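PDB 4UML: ganglioside-induced differentiation-associated protein 2 from Homo sapiens, which contains an N-terminal macro domain, a fold that in relatives binds ADP-ribose, and is probably involved in signalling, though its exact role is not settled. Local coordinates for residues V73-E78 and C168-A173; P132-R137 and R175-E180. One frame throughout, in Å; residues are numbered along the deposited sequence.

Both contacts lie at the C-terminal ends of parallel strands of the macro domain, their centres about 12 Å apart. Interaction 1 is the inner one, with all its touching residues buried. It ties strand 71-75 to the chain just after its neighbour 164-167, by sulfur and aliphatic packing and one short hydrogen bond from a threonine hydroxyl. Interaction 2 lies about 17 Å from the chain centre and is partly buried. It joins the loops that follow strands 125-129 and 164-167, through an edge-to-face tyrosine pair, a proline CH-pi contact and a long arginine. The two meet at a salt bridge: E78 OE1 lies 3.1 Å from R175 NH2.

Interaction 1 (V73-E78 and C168-A173); sequences VNTSNE and CVINSA
A chi1 of -166° in T75 points OG1 opposite the backbone N and across to the carbonyl of I170. C168 holds SG between its backbone N and carbonyl carbon (chi1 63°), which brings the sulfur over to V73 and T75. The place is the core of the macro domain, a mixed sheet flanked by helices. Strand 71-75 runs parallel to its neighbour 164-167, and segment 168-173 continues from the end of that neighbour. Within the sheet, V73 bonds to G166 through the backbone. Beyond C168 the two segments are joined through side chains, including a hydroxyl bonded to a backbone carbonyl.

The hydrogen bond of the hydroxyl is short, with T75 OG1 2.6 Å from I170 O. It reaches the carbonyl in its plane, on a lone pair, with a C=O...O angle of 135°. One strand side chain thus grips the backbone of the loop where regular strand pairing has stopped. The T75 methyl, CG2, comes within 4.0 Å of V169 O.

The sulfur packs between the two segments. C168 SG lies 3.9 Å from T75 CB and 4.0 Å from V73 CG1. V73 CG1 also packs on I170 CG1 at 4.2 Å. Helix 139-159 covers this apolar side, with V153 against V73 and L146 and C149 against I170. N74 turns away from the loop, and its amide bonds to S87 and H128. The carbonyl oxygen V73 O is buried, with C168 SG 3.2 Å from it.

Interaction 2 (P132-R137 and R175-E180); sequences PKYKSR and RGYPLE
Y134 turns one face of its ring to P178 and its edge to Y177, at the turn that leads into helix 179-197 of the macro domain. P178 occupies the N-cap position of that helix. Its CD sits over the centre of one face of the Y134 ring, 3.4 Å from the centroid and almost on the ring normal. This is a CH-pi contact. The pair with Y177 is edge-to-face, with planes at 51°, and Y134 CD1 lies over the centre of the Y177 face. P132 CG meets the Y177 ring at its edge, 4.0 Å from Y177 CD2.

The backbone sets Y134 in place. Y134 N donates to R175 O at 2.9 Å, nearly straight at 161°. With CG anti to the backbone N (chi1 -177°), the ring reaches away from this bond toward P178. With an alanine here, P178 CD and the face of Y177 would probably lose their aromatic partner, and a gap is likely to open between the two loops.

R175 reaches back along 132-137. R175 CB is 3.5 Å from P132 O. K133 CG lies over one face of the guanidinium, offset toward the rim, and is 3.6 Å from R175 NH1. The lysine ammonium stays close as well, with K133 NZ 4.4 Å from R175 NH2, a nearness of like charges that E78 probably offsets.

Further out, helix 139-159 backs both rings: R139 and A142 touch Y134, while E143 and L146 touch Y177. The guanidinium is fixed by two outer partners: R175 NH2 also has E78, and R175 NH1 bonds to G131 O.

Interaction 1 (V73-E78 and C168-A173)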
ATOM      1  N   VAL A  73      -4.034  -3.668   1.193  1.00 19.92           N
ATOM      2  CA  VAL A  73      -4.675  -2.456   0.750  1.00 19.60           C
ATOM      3  C   VAL A  73      -5.348  -2.635  -0.626  1.00 21.19           C
ATOM      4  O   VAL A  73      -4.750  -3.119  -1.566  1.00 21.81           O
ATOM      5  CB  VAL A  73      -3.659  -1.322   0.665  1.00 19.78           C
ATOM      6  CG1 VAL A  73      -4.327  -0.046   0.157  1.00 20.95           C
ATOM      7  CG2 VAL A  73      -2.976  -1.074   2.007  1.00 20.26           C
ATOM      8  N   ASN A  74      -6.617  -2.271  -0.677  1.00 21.62           N
ATOM      9  CA  ASN A  74      -7.423  -2.254  -1.867  1.00 23.99           C
ATOM     10  C   ASN A  74      -7.547  -0.795  -2.283  1.00 26.22           C
ATOM     11  O   ASN A  74      -7.601   0.106  -1.439  1.00 26.16           O
ATOM     12  CB  ASN A  74      -8.797  -2.851  -1.596  1.00 24.05           C
ATOM     13  CG  ASN A  74      -9.692  -2.840  -2.851  1.00 25.95           C
ATOM     14  OD1 ASN A  74      -9.218  -3.062  -3.938  1.00 26.78           O
ATOM     15  ND2 ASN A  74     -10.958  -2.515  -2.684  1.00 27.50           N
ATOM     16  N   THR A  75      -7.451  -0.563  -3.581  1.00 25.33           N
ATOM     17  CA  THR A  75      -7.619   0.765  -4.151  1.00 25.79           C
ATOM     18  C   THR A  75      -8.876   0.764  -5.009  1.00 29.20           C
ATOM     19  O   THR A  75      -9.101  -0.190  -5.782  1.00 28.57           O
ATOM     20  CB  THR A  75      -6.362   1.251  -4.883  1.00 26.08           C
ATOM     21  OG1 THR A  75      -6.477   2.649  -5.133  1.00 26.22           O
ATOM     22  CG2 THR A  75      -6.085   0.497  -6.195  1.00 29.30           C
ATOM     23  N   SER A  76      -9.700   1.807  -4.862  1.00 29.50           N
ATOM     24  CA  SER A  76     -11.069   1.749  -5.395  1.00 31.85           C
ATOM     25  C   SER A  76     -11.614   3.111  -5.830  1.00 32.97           C
ATOM     26  O   SER A  76     -10.849   4.057  -6.034  1.00 32.23           O
ATOM     27  CB  SER A  76     -11.958   1.093  -4.354  1.00 31.95           C
ATOM     28  OG  SER A  76     -13.149   0.574  -4.904  1.00 36.18           O
ATOM     29  N   ASN A  77     -12.934   3.196  -5.990  1.00 34.85           N
ATOM     30  CA  ASN A  77     -13.590   4.471  -6.253  1.00 34.33           C
ATOM     31  C   ASN A  77     -14.428   4.825  -5.060  1.00 37.99           C
ATOM     32  O   ASN A  77     -14.493   4.058  -4.078  1.00 34.09           O
ATOM     33  CB  ASN A  77     -14.417   4.432  -7.555  1.00 35.84           C
ATOM     34  CG  ASN A  77     -15.521   3.388  -7.541  1.00 36.78           C
ATOM     35  OD1 ASN A  77     -15.831   2.743  -6.527  1.00 37.48           O
ATOM     36  ND2 ASN A  77     -16.104   3.196  -8.694  1.00 41.36           N
ATOM     37  N   GLU A  78     -15.125   5.956  -5.142  1.00 37.36           N
ATOM     38  CA  GLU A  78     -15.781   6.502  -3.966  1.00 41.04           C
ATOM     39  C   GLU A  78     -16.943   5.610  -3.532  1.00 37.71           C
ATOM     40  O   GLU A  78     -17.320   5.596  -2.368  1.00 39.84           O
ATOM     41  CB  GLU A  78     -16.236   7.950  -4.214  1.00 43.47           C
ATOM     42  CG  GLU A  78     -15.101   8.924  -4.558  1.00 47.36           C
ATOM     43  CD  GLU A  78     -14.490   8.763  -5.979  1.00 51.51           C
ATOM     44  OE1 GLU A  78     -14.903   7.855  -6.762  1.00 44.04           O
ATOM     45  OE2 GLU A  78     -13.556   9.545  -6.311  1.00 53.29           O
ATOM     46  N   CYS A 168      -0.761  -2.163  -2.159  1.00 24.81           N
ATOM     47  CA  CYS A 168      -0.838  -2.184  -3.615  1.00 25.98           C
ATOM     48  C   CYS A 168      -0.297  -0.837  -4.060  1.00 27.94           C
ATOM     49  O   CYS A 168      -0.067   0.085  -3.243  1.00 25.71           O
ATOM     50  CB  CYS A 168      -2.269  -2.384  -4.107  1.00 26.30           C
ATOM     51  SG  CYS A 168      -3.397  -1.030  -3.638  1.00 26.46           S
ATOM     52  N   VAL A 169      -0.092  -0.703  -5.356  1.00 27.13           N
ATOM     53  CA  VAL A 169       0.184   0.601  -5.916  1.00 26.24           C
ATOM     54  C   VAL A 169      -1.144   1.340  -5.862  1.00 25.12           C
ATOM     55  O   VAL A 169      -2.093   0.946  -6.551  1.00 23.84           O
ATOM     56  CB  VAL A 169       0.742   0.441  -7.347  1.00 27.78           C
ATOM     57  CG1 VAL A 169       0.941   1.809  -7.993  1.00 27.82           C
ATOM     58  CG2 VAL A 169       2.082  -0.307  -7.295  1.00 26.21           C
ATOM     59  N   ILE A 170      -1.269   2.352  -4.983  1.00 23.00           N
ATOM     60  CA  ILE A 170      -2.583   2.950  -4.743  1.00 22.32           C
ATOM     61  C   ILE A 170      -3.120   3.718  -5.975  1.00 22.82           C
ATOM     62  O   ILE A 170      -4.326   3.795  -6.172  1.00 23.92           O
ATOM     63  CB  ILE A 170      -2.594   3.843  -3.444  1.00 22.94           C
ATOM     64  CG1 ILE A 170      -2.466   2.906  -2.219  1.00 22.41           C
ATOM     65  CG2 ILE A 170      -3.863   4.685  -3.324  1.00 23.09           C
ATOM     66  CD1 ILE A 170      -2.320   3.595  -0.878  1.00 22.44           C
ATOM     67  N   ASN A 171      -2.225   4.280  -6.756  1.00 23.65           N
ATOM     68  CA  ASN A 171      -2.601   4.991  -7.972  1.00 27.03           C
ATOM     69  C   ASN A 171      -2.896   3.957  -9.059  1.00 27.70           C
ATOM     70  O   ASN A 171      -1.987   3.304  -9.531  1.00 29.69           O
ATOM     71  CB  ASN A 171      -1.470   5.937  -8.410  1.00 28.57           C
ATOM     72  CG  ASN A 171      -0.086   5.281  -8.387  1.00 31.20           C
ATOM     73  OD1 ASN A 171       0.431   4.864  -7.327  1.00 30.79           O
ATOM     74  ND2 ASN A 171       0.537   5.201  -9.557  1.00 32.64           N
ATOM     75  N   SER A 172      -4.156   3.734  -9.364  1.00 30.43           N
ATOM     76  CA  SER A 172      -4.522   2.778 -10.430  1.00 33.18           C
ATOM     77  C   SER A 172      -4.164   3.364 -11.787  1.00 34.87           C
ATOM     78  O   SER A 172      -4.174   4.583 -11.962  1.00 34.11           O
ATOM     79  CB  SER A 172      -6.005   2.454 -10.380  1.00 33.07           C
ATOM     80  OG  SER A 172      -6.786   3.628 -10.491  1.00 31.98           O
ATOM     81  N   ALA A 173      -3.857   2.511 -12.756  1.00 37.68           N
ATOM     82  CA  ALA A 173      -3.557   2.987 -14.110  1.00 36.56           C
ATOM     83  C   ALA A 173      -4.742   3.783 -14.657  1.00 36.50           C
ATOM     84  O   ALA A 173      -4.563   4.868 -15.213  1.00 39.59           O
ATOM     85  CB  ALA A 173      -3.183   1.829 -15.031  1.00 38.85           C
TER

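Interaction 2 (P132-R137 and R175-E180)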
ATOM      1  N   PRO A 132      -6.858   9.781  -6.144  1.00 25.17           N
ATOM      2  CA  PRO A 132      -7.526  10.836  -6.915  1.00 26.05           C
ATOM      3  C   PRO A 132      -7.562  10.468  -8.416  1.00 26.01           C
ATOM      4  O   PRO A 132      -6.666   9.767  -8.924  1.00 25.69           O
ATOM      5  CB  PRO A 132      -6.618  12.026  -6.677  1.00 26.31           C
ATOM      6  CG  PRO A 132      -5.267  11.424  -6.577  1.00 27.06           C
ATOM      7  CD  PRO A 132      -5.463  10.115  -5.844  1.00 26.88           C
ATOM      8  N   LYS A 133      -8.598  10.919  -9.110  1.00 28.54           N
ATOM      9  CA  LYS A 133      -8.573  10.939 -10.587  1.00 28.93           C
ATOM     10  C   LYS A 133      -7.682  12.083 -10.987  1.00 27.33           C
ATOM     11  O   LYS A 133      -8.057  13.237 -10.819  1.00 26.90           O
ATOM     12  CB  LYS A 133      -9.961  11.203 -11.116  1.00 31.94           C
ATOM     13  CG  LYS A 133     -10.958  10.101 -10.793  1.00 36.71           C
ATOM     14  CD  LYS A 133     -12.391  10.519 -11.106  1.00 42.98           C
ATOM     15  CE  LYS A 133     -13.219   9.283 -11.383  1.00 47.63           C
ATOM     16  NZ  LYS A 133     -14.661   9.596 -11.295  1.00 53.79           N
ATOM     17  N   TYR A 134      -6.500  11.783 -11.482  1.00 26.66           N
ATOM     18  CA  TYR A 134      -5.481  12.800 -11.680  1.00 28.03           C
ATOM     19  C   TYR A 134      -5.834  13.728 -12.836  1.00 30.66           C
ATOM     20  O   TYR A 134      -6.129  13.268 -13.913  1.00 31.85           O
ATOM     21  CB  TYR A 134      -4.147  12.171 -11.995  1.00 26.70           C
ATOM     22  CG  TYR A 134      -3.011  13.174 -12.146  1.00 26.23           C
ATOM     23  CD1 TYR A 134      -2.288  13.579 -11.054  1.00 25.89           C
ATOM     24  CD2 TYR A 134      -2.698  13.735 -13.380  1.00 27.11           C
ATOM     25  CE1 TYR A 134      -1.259  14.478 -11.168  1.00 26.86           C
ATOM     26  CE2 TYR A 134      -1.670  14.661 -13.504  1.00 26.27           C
ATOM     27  CZ  TYR A 134      -0.944  15.010 -12.389  1.00 29.35           C
ATOM     28  OH  TYR A 134       0.079  15.916 -12.465  1.00 31.35           O
ATOM     29  N   LYS A 135      -5.774  15.014 -12.595  1.00 28.27           N
ATOM     30  CA  LYS A 135      -5.937  16.011 -13.647  1.00 32.88           C
ATOM     31  C   LYS A 135      -4.897  17.026 -13.440  1.00 30.91           C
ATOM     32  O   LYS A 135      -4.740  17.528 -12.327  1.00 29.76           O
ATOM     33  CB  LYS A 135      -7.334  16.632 -13.579  1.00 34.61           C
ATOM     34  CG  LYS A 135      -8.325  15.567 -13.950  1.00 39.43           C
ATOM     35  CD  LYS A 135      -9.778  15.901 -13.815  1.00 47.87           C
ATOM     36  CE  LYS A 135     -10.526  14.802 -14.565  1.00 53.96           C
ATOM     37  NZ  LYS A 135     -11.758  14.412 -13.847  1.00 58.77           N
ATOM     38  N   SER A 136      -4.161  17.334 -14.506  1.00 30.11           N
ATOM     39  CA  SER A 136      -3.119  18.345 -14.447  1.00 30.32           C
ATOM     40  C   SER A 136      -3.575  19.644 -13.785  1.00 31.16           C
ATOM     41  O   SER A 136      -2.803  20.246 -13.017  1.00 29.59           O
ATOM     42  CB  SER A 136      -2.609  18.655 -15.870  1.00 32.25           C
ATOM     43  OG  SER A 136      -1.938  17.517 -16.356  1.00 35.11           O
ATOM     44  N   ARG A 137      -4.808  20.080 -14.066  1.00 27.24           N
ATOM     45  CA  ARG A 137      -5.274  21.353 -13.479  1.00 29.42           C
ATOM     46  C   ARG A 137      -5.578  21.204 -11.960  1.00 27.86           C
ATOM     47  O   ARG A 137      -5.707  22.204 -11.275  1.00 27.98           O
ATOM     48  CB  ARG A 137      -6.500  21.929 -14.210  1.00 29.80           C
ATOM     49  CG  ARG A 137      -7.746  21.077 -14.146  1.00 30.74           C
ATOM     50  CD  ARG A 137      -8.948  21.696 -14.838  1.00 32.65           C
ATOM     51  NE  ARG A 137     -10.203  20.981 -14.512  1.00 32.71           N
ATOM     52  CZ  ARG A 137     -10.574  19.791 -14.972  1.00 31.94           C
ATOM     53  NH1 ARG A 137      -9.819  19.092 -15.803  1.00 36.24           N
ATOM     54  NH2 ARG A 137     -11.732  19.277 -14.583  1.00 35.84           N
ATOM     55  N   ARG A 175      -6.795   5.752 -13.204  1.00 33.38           N
ATOM     56  CA  ARG A 175      -7.014   7.102 -12.660  1.00 29.86           C
ATOM     57  C   ARG A 175      -5.929   8.072 -13.095  1.00 30.02           C
ATOM     58  O   ARG A 175      -5.988   9.270 -12.779  1.00 30.32           O
ATOM     59  CB  ARG A 175      -7.190   7.084 -11.127  1.00 31.22           C
ATOM     60  CG  ARG A 175      -8.657   6.970 -10.774  1.00 33.26           C
ATOM     61  CD  ARG A 175      -8.997   6.783  -9.303  1.00 35.19           C
ATOM     62  NE  ARG A 175     -10.427   6.500  -9.180  1.00 34.64           N
ATOM     63  CZ  ARG A 175     -11.322   7.184  -8.459  1.00 38.27           C
ATOM     64  NH1 ARG A 175     -10.996   8.219  -7.694  1.00 30.17           N
ATOM     65  NH2 ARG A 175     -12.595   6.814  -8.508  1.00 41.34           N
ATOM     66  N   GLY A 176      -4.919   7.549 -13.778  1.00 29.94           N
ATOM     67  CA  GLY A 176      -3.946   8.352 -14.521  1.00 31.12           C
ATOM     68  C   GLY A 176      -2.862   9.144 -13.804  1.00 31.66           C
ATOM     69  O   GLY A 176      -2.220  10.028 -14.406  1.00 26.88           O
ATOM     70  N   TYR A 177      -2.609   8.837 -12.531  1.00 27.96           N
ATOM     71  CA  TYR A 177      -1.587   9.566 -11.828  1.00 27.10           C
ATOM     72  C   TYR A 177      -0.273   9.231 -12.508  1.00 30.37           C
ATOM     73  O   TYR A 177      -0.029   8.067 -12.743  1.00 31.97           O
ATOM     74  CB  TYR A 177      -1.527   9.154 -10.338  1.00 26.14           C
ATOM     75  CG  TYR A 177      -1.030  10.265  -9.463  1.00 24.81           C
ATOM     76  CD1 TYR A 177       0.236  10.788  -9.631  1.00 24.75           C
ATOM     77  CD2 TYR A 177      -1.824  10.767  -8.433  1.00 26.81           C
ATOM     78  CE1 TYR A 177       0.697  11.830  -8.832  1.00 27.20           C
ATOM     79  CE2 TYR A 177      -1.386  11.812  -7.628  1.00 24.54           C
ATOM     80  CZ  TYR A 177      -0.132  12.334  -7.829  1.00 25.64           C
ATOM     81  OH  TYR A 177       0.302  13.364  -7.045  1.00 28.47           O
ATOM     82  N   PRO A 178       0.565  10.237 -12.837  1.00 29.67           N
ATOM     83  CA  PRO A 178       1.897   9.936 -13.368  1.00 32.38           C
ATOM     84  C   PRO A 178       2.709   9.066 -12.407  1.00 33.71           C
ATOM     85  O   PRO A 178       2.901   9.422 -11.249  1.00 28.85           O
ATOM     86  CB  PRO A 178       2.525  11.316 -13.511  1.00 32.66           C
ATOM     87  CG  PRO A 178       1.365  12.186 -13.844  1.00 31.78           C
ATOM     88  CD  PRO A 178       0.247  11.665 -12.978  1.00 31.15           C
ATOM     89  N   LEU A 179       3.209   7.946 -12.918  1.00 34.88           N
ATOM     90  CA  LEU A 179       3.687   6.868 -12.069  1.00 33.91           C
ATOM     91  C   LEU A 179       4.860   7.264 -11.221  1.00 33.52           C
ATOM     92  O   LEU A 179       4.920   6.950 -10.040  1.00 34.19           O
ATOM     93  CB  LEU A 179       4.019   5.646 -12.914  1.00 39.63           C
ATOM     94  CG  LEU A 179       4.666   4.466 -12.174  1.00 41.75           C
ATOM     95  CD1 LEU A 179       3.736   3.930 -11.088  1.00 41.20           C
ATOM     96  CD2 LEU A 179       5.021   3.389 -13.193  1.00 44.44           C
ATOM     97  N   GLU A 180       5.787   7.997 -11.800  1.00 34.20           N
ATOM     98  CA  GLU A 180       6.987   8.310 -11.096  1.00 36.09           C
ATOM     99  C   GLU A 180       6.713   9.307  -9.964  1.00 36.17           C
ATOM    100  O   GLU A 180       7.188   9.114  -8.849  1.00 33.62           O
ATOM    101  CB  GLU A 180       8.027   8.843 -12.063  1.00 40.02           C
ATOM    102  CG  GLU A 180       9.406   8.922 -11.470  1.00 43.78           C
ATOM    103  CD  GLU A 180      10.505   8.545 -12.459  1.00 50.87           C
ATOM    104  OE1 GLU A 180      10.248   7.918 -13.523  1.00 52.10           O
ATOM    105  OE2 GLU A 180      11.658   8.863 -12.133  1.00 52.64           O
TER